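PDB 4CN8: proximal thread matrix protein 1 from Mytilus galloprovincialis, which binds zinc, contains two von Willebrand factor type A domains and probably serves as a matrix component between collagenous fibres of the mussel byssal thread. Local coordinates for residues Asp254-Phe259 with Lys363-Leu368; Lys281-Arg286 with Lys428-Val433. All coordinates share one frame; numbering follows the deposited sequence.

Contact 1 of 2, residues Asp254-Phe259 with Lys363-Leu368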
ATOM      1  N   ASP A 254      -1.840  11.478  12.655  1.00 35.83           N
ATOM      2  CA  ASP A 254      -2.031  12.839  12.174  1.00 33.69           C
ATOM      3  C   ASP A 254      -2.836  12.777  10.884  1.00 31.44           C
ATOM      4  O   ASP A 254      -2.349  12.316   9.856  1.00 30.54           O
ATOM      5  CB  ASP A 254      -0.687  13.523  11.922  1.00 35.03           C
ATOM      6  CG  ASP A 254       0.014  13.919  13.205  1.00 37.67           C
ATOM      7  OD1 ASP A 254      -0.682  14.144  14.218  1.00 38.44           O
ATOM      8  OD2 ASP A 254       1.261  14.008  13.202  1.00 39.33           O
ATOM      9  N   ILE A 255      -4.074  13.244  10.941  1.00 31.64           N
ATOM     10  CA  ILE A 255      -4.987  13.085   9.822  1.00 29.04           C
ATOM     11  C   ILE A 255      -5.397  14.421   9.251  1.00 29.00           C
ATOM     12  O   ILE A 255      -5.966  15.264   9.943  1.00 28.84           O
ATOM     13  CB  ILE A 255      -6.241  12.301  10.242  1.00 28.85           C
ATOM     14  CG1 ILE A 255      -5.848  10.870  10.591  1.00 30.58           C
ATOM     15  CG2 ILE A 255      -7.280  12.310   9.129  1.00 29.31           C
ATOM     16  CD1 ILE A 255      -6.983  10.032  11.082  1.00 32.60           C
ATOM     17  N   ALA A 256      -5.109  14.597   7.971  1.00 28.73           N
ATOM     18  CA  ALA A 256      -5.450  15.815   7.262  1.00 28.36           C
ATOM     19  C   ALA A 256      -6.568  15.551   6.278  1.00 28.33           C
ATOM     20  O   ALA A 256      -6.436  14.724   5.381  1.00 27.31           O
ATOM     21  CB  ALA A 256      -4.235  16.351   6.521  1.00 28.94           C
ATOM     22  N   PHE A 257      -7.672  16.261   6.442  1.00 27.66           N
ATOM     23  CA  PHE A 257      -8.716  16.246   5.440  1.00 26.98           C
ATOM     24  C   PHE A 257      -8.326  17.244   4.379  1.00 28.22           C
ATOM     25  O   PHE A 257      -7.992  18.379   4.690  1.00 27.65           O
ATOM     26  CB  PHE A 257     -10.063  16.635   6.037  1.00 26.97           C
ATOM     27  CG  PHE A 257     -10.593  15.648   7.032  1.00 26.42           C
ATOM     28  CD1 PHE A 257     -11.114  14.443   6.621  1.00 26.55           C
ATOM     29  CD2 PHE A 257     -10.582  15.936   8.379  1.00 27.93           C
ATOM     30  CE1 PHE A 257     -11.614  13.537   7.536  1.00 28.78           C
ATOM     31  CE2 PHE A 257     -11.083  15.034   9.298  1.00 29.48           C
ATOM     32  CZ  PHE A 257     -11.599  13.834   8.873  1.00 29.30           C
ATOM     33  N   VAL A 258      -8.334  16.808   3.131  1.00 27.17           N
ATOM     34  CA  VAL A 258      -8.049  17.689   2.013  1.00 27.50           C
ATOM     35  C   VAL A 258      -9.261  17.646   1.095  1.00 27.54           C
ATOM     36  O   VAL A 258      -9.354  16.799   0.216  1.00 27.53           O
ATOM     37  CB  VAL A 258      -6.750  17.268   1.284  1.00 27.47           C
ATOM     38  CG1 VAL A 258      -6.438  18.207   0.135  1.00 26.55           C
ATOM     39  CG2 VAL A 258      -5.606  17.271   2.259  1.00 26.80           C
ATOM     40  N   PHE A 259     -10.199  18.559   1.326  1.00 27.30           N
ATOM     41  CA  PHE A 259     -11.512  18.488   0.690  1.00 28.06           C
ATOM     42  C   PHE A 259     -11.774  19.585  -0.331  1.00 29.11           C
ATOM     43  O   PHE A 259     -11.393  20.739  -0.151  1.00 29.43           O
ATOM     44  CB  PHE A 259     -12.610  18.526   1.754  1.00 27.81           C
ATOM     45  CG  PHE A 259     -12.883  17.195   2.387  1.00 28.38           C
ATOM     46  CD1 PHE A 259     -11.903  16.213   2.438  1.00 28.68           C
ATOM     47  CD2 PHE A 259     -14.127  16.913   2.909  1.00 28.06           C
ATOM     48  CE1 PHE A 259     -12.166  14.987   3.007  1.00 28.20           C
ATOM     49  CE2 PHE A 259     -14.389  15.687   3.477  1.00 28.16           C
ATOM     50  CZ  PHE A 259     -13.414  14.726   3.525  1.00 28.19           C
ATOM     51  N   LYS A 363       0.979   9.302   9.609  1.00 34.02           N
ATOM     52  CA  LYS A 363       0.435  10.405   8.842  1.00 33.23           C
ATOM     53  C   LYS A 363      -0.509   9.901   7.750  1.00 30.85           C
ATOM     54  O   LYS A 363      -0.216   8.921   7.059  1.00 30.35           O
ATOM     55  CB  LYS A 363       1.571  11.237   8.250  1.00 33.80           C
ATOM     56  CG  LYS A 363       2.320  12.055   9.288  1.00 34.31           C
ATOM     57  CD  LYS A 363       3.789  12.180   8.953  1.00 35.38           C
ATOM     58  CE  LYS A 363       3.985  12.800   7.587  1.00 36.09           C
ATOM     59  NZ  LYS A 363       5.430  12.947   7.243  1.00 39.51           N
ATOM     60  N   VAL A 364      -1.646  10.578   7.615  1.00 29.44           N
ATOM     61  CA  VAL A 364      -2.668  10.197   6.653  1.00 29.31           C
ATOM     62  C   VAL A 364      -3.331  11.422   6.022  1.00 27.76           C
ATOM     63  O   VAL A 364      -3.647  12.399   6.706  1.00 28.84           O
ATOM     64  CB  VAL A 364      -3.788   9.374   7.322  1.00 29.44           C
ATOM     65  CG1 VAL A 364      -4.664   8.746   6.274  1.00 29.09           C
ATOM     66  CG2 VAL A 364      -3.216   8.307   8.220  1.00 29.56           C
ATOM     67  N   VAL A 365      -3.553  11.350   4.716  1.00 28.07           N
ATOM     68  CA  VAL A 365      -4.354  12.339   4.010  1.00 27.40           C
ATOM     69  C   VAL A 365      -5.620  11.683   3.479  1.00 26.11           C
ATOM     70  O   VAL A 365      -5.562  10.640   2.826  1.00 27.59           O
ATOM     71  CB  VAL A 365      -3.589  12.932   2.814  1.00 27.58           C
ATOM     72  CG1 VAL A 365      -4.524  13.701   1.890  1.00 26.03           C
ATOM     73  CG2 VAL A 365      -2.471  13.831   3.290  1.00 28.59           C
ATOM     74  N   ILE A 366      -6.762  12.301   3.755  1.00 27.02           N
ATOM     75  CA  ILE A 366      -8.021  11.878   3.164  1.00 26.70           C
ATOM     76  C   ILE A 366      -8.480  12.936   2.159  1.00 27.75           C
ATOM     77  O   ILE A 366      -8.873  14.031   2.536  1.00 27.00           O
ATOM     78  CB  ILE A 366      -9.092  11.639   4.244  1.00 27.41           C
ATOM     79  CG1 ILE A 366      -8.569  10.625   5.267  1.00 27.49           C
ATOM     80  CG2 ILE A 366     -10.393  11.153   3.613  1.00 26.79           C
ATOM     81  CD1 ILE A 366      -9.480  10.412   6.467  1.00 26.87           C
ATOM     82  N   LEU A 367      -8.394  12.596   0.877  1.00 28.51           N
ATOM     83  CA  LEU A 367      -8.708  13.512  -0.221  1.00 28.36           C
ATOM     84  C   LEU A 367     -10.124  13.275  -0.723  1.00 28.07           C
ATOM     85  O   LEU A 367     -10.533  12.136  -0.932  1.00 28.71           O
ATOM     86  CB  LEU A 367      -7.706  13.278  -1.368  1.00 30.70           C
ATOM     87  CG  LEU A 367      -7.600  14.185  -2.612  1.00 32.17           C
ATOM     88  CD1 LEU A 367      -8.879  14.216  -3.421  1.00 30.01           C
ATOM     89  CD2 LEU A 367      -7.186  15.597  -2.240  1.00 29.88           C
ATOM     90  N   LEU A 368     -10.878  14.348  -0.914  1.00 27.45           N
ATOM     91  CA  LEU A 368     -12.184  14.228  -1.536  1.00 27.67           C
ATOM     92  C   LEU A 368     -12.363  15.306  -2.603  1.00 27.80           C
ATOM     93  O   LEU A 368     -12.090  16.478  -2.360  1.00 28.50           O
ATOM     94  CB  LEU A 368     -13.288  14.305  -0.481  1.00 27.06           C
ATOM     95  CG  LEU A 368     -14.703  13.948  -0.957  1.00 28.39           C
ATOM     96  CD1 LEU A 368     -15.601  13.653   0.228  1.00 28.56           C
ATOM     97  CD2 LEU A 368     -15.321  15.052  -1.808  1.00 29.06           C
TER

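Contact 2 of 2, residues Lys281-Arg286 with Lys428-Val433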
ATOM      1  N   LYS A 281     -16.802  14.941  10.478  1.00 31.92           N
ATOM      2  CA  LYS A 281     -17.167  14.892  11.886  1.00 33.24           C
ATOM      3  C   LYS A 281     -17.346  13.457  12.369  1.00 33.88           C
ATOM      4  O   LYS A 281     -16.853  13.095  13.439  1.00 35.23           O
ATOM      5  CB  LYS A 281     -18.449  15.686  12.127  1.00 34.60           C
ATOM      6  CG  LYS A 281     -18.225  17.182  12.213  1.00 33.84           C
ATOM      7  CD  LYS A 281     -19.450  17.958  11.770  1.00 35.12           C
ATOM      8  CE  LYS A 281     -20.632  17.739  12.684  1.00 38.40           C
ATOM      9  NZ  LYS A 281     -21.737  18.692  12.382  1.00 40.29           N
ATOM     10  N   ASP A 282     -18.049  12.643  11.586  1.00 32.88           N
ATOM     11  CA  ASP A 282     -18.301  11.253  11.972  1.00 35.63           C
ATOM     12  C   ASP A 282     -17.006  10.443  12.000  1.00 34.80           C
ATOM     13  O   ASP A 282     -16.898   9.459  12.733  1.00 36.03           O
ATOM     14  CB  ASP A 282     -19.330  10.590  11.045  1.00 35.50           C
ATOM     15  CG  ASP A 282     -20.706  11.233  11.138  1.00 35.57           C
ATOM     16  OD1 ASP A 282     -20.939  12.018  12.077  1.00 39.64           O
ATOM     17  OD2 ASP A 282     -21.562  10.954  10.277  1.00 37.35           O
ATOM     18  N   ILE A 283     -16.019  10.861  11.216  1.00 33.85           N
ATOM     19  CA  ILE A 283     -14.736  10.171  11.210  1.00 33.26           C
ATOM     20  C   ILE A 283     -13.940  10.516  12.460  1.00 32.75           C
ATOM     21  O   ILE A 283     -13.329   9.646  13.075  1.00 32.31           O
ATOM     22  CB  ILE A 283     -13.923  10.524   9.973  1.00 30.64           C
ATOM     23  CG1 ILE A 283     -14.554   9.877   8.742  1.00 32.22           C
ATOM     24  CG2 ILE A 283     -12.492  10.058  10.132  1.00 30.95           C
ATOM     25  CD1 ILE A 283     -13.945  10.334   7.429  1.00 32.01           C
ATOM     26  N   VAL A 284     -13.956  11.791  12.834  1.00 32.91           N
ATOM     27  CA  VAL A 284     -13.300  12.238  14.052  1.00 32.94           C
ATOM     28  C   VAL A 284     -13.835  11.458  15.250  1.00 35.16           C
ATOM     29  O   VAL A 284     -13.059  11.013  16.104  1.00 36.81           O
ATOM     30  CB  VAL A 284     -13.514  13.750  14.289  1.00 34.42           C
ATOM     31  CG1 VAL A 284     -12.988  14.168  15.666  1.00 33.23           C
ATOM     32  CG2 VAL A 284     -12.833  14.563  13.194  1.00 31.68           C
ATOM     33  N   ASP A 285     -15.156  11.286  15.304  1.00 35.10           N
ATOM     34  CA  ASP A 285     -15.793  10.560  16.399  1.00 36.83           C
ATOM     35  C   ASP A 285     -15.460   9.068  16.427  1.00 36.25           C
ATOM     36  O   ASP A 285     -15.769   8.385  17.399  1.00 37.58           O
ATOM     37  CB  ASP A 285     -17.315  10.741  16.353  1.00 38.96           C
ATOM     38  CG  ASP A 285     -17.753  12.110  16.829  1.00 40.56           C
ATOM     39  OD1 ASP A 285     -16.954  12.796  17.502  1.00 41.21           O
ATOM     40  OD2 ASP A 285     -18.906  12.502  16.546  1.00 43.49           O
ATOM     41  N   ARG A 286     -14.838   8.549  15.374  1.00 36.98           N
ATOM     42  CA  ARG A 286     -14.461   7.138  15.371  1.00 37.87           C
ATOM     43  C   ARG A 286     -13.136   6.895  16.101  1.00 36.73           C
ATOM     44  O   ARG A 286     -12.813   5.759  16.448  1.00 38.27           O
ATOM     45  CB  ARG A 286     -14.401   6.595  13.944  1.00 37.31           C
ATOM     46  CG  ARG A 286     -15.766   6.357  13.327  1.00 38.21           C
ATOM     47  CD  ARG A 286     -16.549   5.339  14.122  1.00 42.27           C
ATOM     48  NE  ARG A 286     -15.781   4.117  14.327  1.00 44.62           N
ATOM     49  CZ  ARG A 286     -15.736   3.107  13.464  1.00 45.53           C
ATOM     50  NH1 ARG A 286     -16.417   3.165  12.328  1.00 45.41           N
ATOM     51  NH2 ARG A 286     -15.005   2.034  13.739  1.00 47.27           N
ATOM     52  N   LYS A 428     -21.808   5.345   3.173  1.00 35.24           N
ATOM     53  CA  LYS A 428     -21.677   3.943   2.804  1.00 35.55           C
ATOM     54  C   LYS A 428     -20.219   3.543   2.686  1.00 34.93           C
ATOM     55  O   LYS A 428     -19.912   2.368   2.518  1.00 37.02           O
ATOM     56  CB  LYS A 428     -22.391   3.673   1.482  1.00 35.38           C
ATOM     57  CG  LYS A 428     -23.911   3.666   1.593  1.00 37.84           C
ATOM     58  CD  LYS A 428     -24.573   3.786   0.230  1.00 40.76           C
ATOM     59  CE  LYS A 428     -25.346   2.532  -0.141  1.00 40.23           C
ATOM     60  NZ  LYS A 428     -26.147   2.744  -1.375  1.00 41.88           N
ATOM     61  N   ILE A 429     -19.319   4.518   2.769  1.00 35.03           N
ATOM     62  CA  ILE A 429     -17.891   4.234   2.708  1.00 35.83           C
ATOM     63  C   ILE A 429     -17.182   4.639   3.995  1.00 35.22           C
ATOM     64  O   ILE A 429     -15.975   4.453   4.133  1.00 34.85           O
ATOM     65  CB  ILE A 429     -17.224   4.943   1.513  1.00 33.80           C
ATOM     66  CG1 ILE A 429     -17.335   6.457   1.660  1.00 33.27           C
ATOM     67  CG2 ILE A 429     -17.877   4.519   0.232  1.00 33.35           C
ATOM     68  CD1 ILE A 429     -16.539   7.218   0.651  1.00 32.01           C
ATOM     69  N   MET A 430     -17.938   5.198   4.934  1.00 36.60           N
ATOM     70  CA  MET A 430     -17.399   5.593   6.233  1.00 37.06           C
ATOM     71  C   MET A 430     -16.470   4.531   6.799  1.00 38.04           C
ATOM     72  O   MET A 430     -15.309   4.800   7.113  1.00 36.89           O
ATOM     73  CB  MET A 430     -18.538   5.804   7.220  1.00 37.82           C
ATOM     74  CG  MET A 430     -18.673   7.221   7.713  1.00 40.28           C
ATOM     75  SD  MET A 430     -17.565   7.563   9.070  1.00 44.00           S
ATOM     76  CE  MET A 430     -18.171   6.437  10.328  1.00 46.07           C
ATOM     77  N   GLU A 431     -17.001   3.323   6.937  1.00 40.14           N
ATOM     78  CA  GLU A 431     -16.288   2.232   7.580  1.00 38.67           C
ATOM     79  C   GLU A 431     -14.978   1.892   6.893  1.00 37.39           C
ATOM     80  O   GLU A 431     -13.938   1.807   7.540  1.00 37.21           O
ATOM     81  CB  GLU A 431     -17.183   1.001   7.627  1.00 40.38           C
ATOM     82  CG  GLU A 431     -18.073   0.991   8.839  1.00 44.45           C
ATOM     83  CD  GLU A 431     -17.275   0.863  10.116  1.00 49.04           C
ATOM     84  OE1 GLU A 431     -16.159   0.289  10.073  1.00 48.73           O
ATOM     85  OE2 GLU A 431     -17.755   1.351  11.159  1.00 50.95           O
ATOM     86  N   ASP A 432     -15.030   1.686   5.584  1.00 35.81           N
ATOM     87  CA  ASP A 432     -13.852   1.251   4.845  1.00 36.68           C
ATOM     88  C   ASP A 432     -12.778   2.338   4.836  1.00 35.55           C
ATOM     89  O   ASP A 432     -11.582   2.041   4.815  1.00 35.38           O
ATOM     90  CB  ASP A 432     -14.236   0.841   3.418  1.00 36.78           C
ATOM     91  CG  ASP A 432     -15.296  -0.253   3.388  1.00 36.30           C
ATOM     92  OD1 ASP A 432     -15.335  -1.085   4.319  1.00 39.14           O
ATOM     93  OD2 ASP A 432     -16.100  -0.278   2.439  1.00 36.41           O
ATOM     94  N   VAL A 433     -13.208   3.596   4.867  1.00 34.87           N
ATOM     95  CA  VAL A 433     -12.291   4.726   4.933  1.00 33.67           C
ATOM     96  C   VAL A 433     -11.704   4.875   6.336  1.00 33.62           C
ATOM     97  O   VAL A 433     -10.515   5.149   6.494  1.00 32.47           O
ATOM     98  CB  VAL A 433     -13.004   6.027   4.534  1.00 32.20           C
ATOM     99  CG1 VAL A 433     -12.195   7.233   4.961  1.00 30.72           C
ATOM    100  CG2 VAL A 433     -13.246   6.054   3.028  1.00 32.66           C
TER

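Contact 1 of 2, residues Asp254-Phe259 with Lys363-Leu368
The carbonyl oxygen of I366 is met by two groups from residues 254-259: V258 N donates to I366 O at 2.9 Å in an almost straight bond (177°), and F259 CE1 brings the ring edge to 3.5 Å from I366 O, near the ring plane. That amide bond is one of five with one repeating pattern. V364 N and I366 N give to D254 O and A256 O, L368 N gives to V258 O, and A256 N gives to V364 O. The six pairs from D254-K363 to F259-L368 advance together, which defines parallel pairing.

Side chains alternate across the sheet. On one face, I366 CD1 touches both I255 CG2 and F257 CE1, each 3.9 Å away, while M280 and I283 of helix 272-284 touch the F257 ring. F259 sets its CG beside the backbone N and opposite the carbonyl carbon (chi1 -82°), and the ring then swings over the neighbouring strand, where L368 CB lies 3.8 Å from its centroid, 16° off the normal, in a CH-pi contact. Replacing F259 by an alanine is likely to open a gap between L368 and M276 and M280 of the helix, with L368 CB losing the ring face it packs on. On the other face, V258 spreads its branches: CG1 reaches L367 CD2 at 3.6 Å and CG2 reaches V365 CG1 at 3.7 Å.

This strand pair forms the middle of the six-stranded sheet, ordered 3-2-1-4-5-6, that is the core of the Rossmann-like von Willebrand factor A fold.

Contact 2 of 2, residues Lys281-Arg286 with Lys428-Val433
M430 and I283 run past each other in opposite directions, and the thioether of M430 fills the space between the two backbone segments. Its SD lies 3.8 Å from I283 CG1 and 4.0 Å from D282 CB, and its terminal CE reaches on to R286 CG at 3.8 Å. The path is a curl: chi1 at -116° sits away from a staggered position, and the bends at the next two torsions carry SD and CE along D282, I283 and R286. F279 of helix 272-284 also touches M430. Deeper in, I283 CD1 meets V433 CG1 more loosely, at 4.3 Å, and V433 itself rests on I396 and F418 of the sheet.

Toward the solvent, R286 crosses M430 obliquely and E431 at about a right angle. Bends in both long chains bring R286 NH1 to E431 OE2 as a salt bridge, with the guanidinium and carboxylate planes 36° apart. As a hydrogen bond it is weak, the angle at the hydrogen being only 127°, and the modelled NH1-OE2 separation of 2.5 Å is too short to be read as strength.

The evidence therefore supports an apolar centre under a charged rim, joining the C-terminal part of helix 272-284 and the residues that follow it to the first turn of helix 430-437. Such helix-to-helix packing over one face of the central sheet is characteristic of the alpha/beta von Willebrand factor A domain.

The two contacts are successive layers of the second von Willebrand factor A domain, their centres about 12 Å apart. F257 of contact 1 joins them directly: its CE1 lies 4.0 Å from I283 CD1 of contact 2, and its CE2 lies 4.3 Å from V284 CG2. A second route runs through I396, which touches I366 and L368 in the sheet and also I429 and V433 at the start of the 430-437 helical region. Neither contact lies at an annotated zinc site. In the first domain, the counterpart strands 54-61 and 166-173 lead into a zinc site with D61, S63, S65 and D174, so contact 1 probably corresponds to the strand pair behind that site.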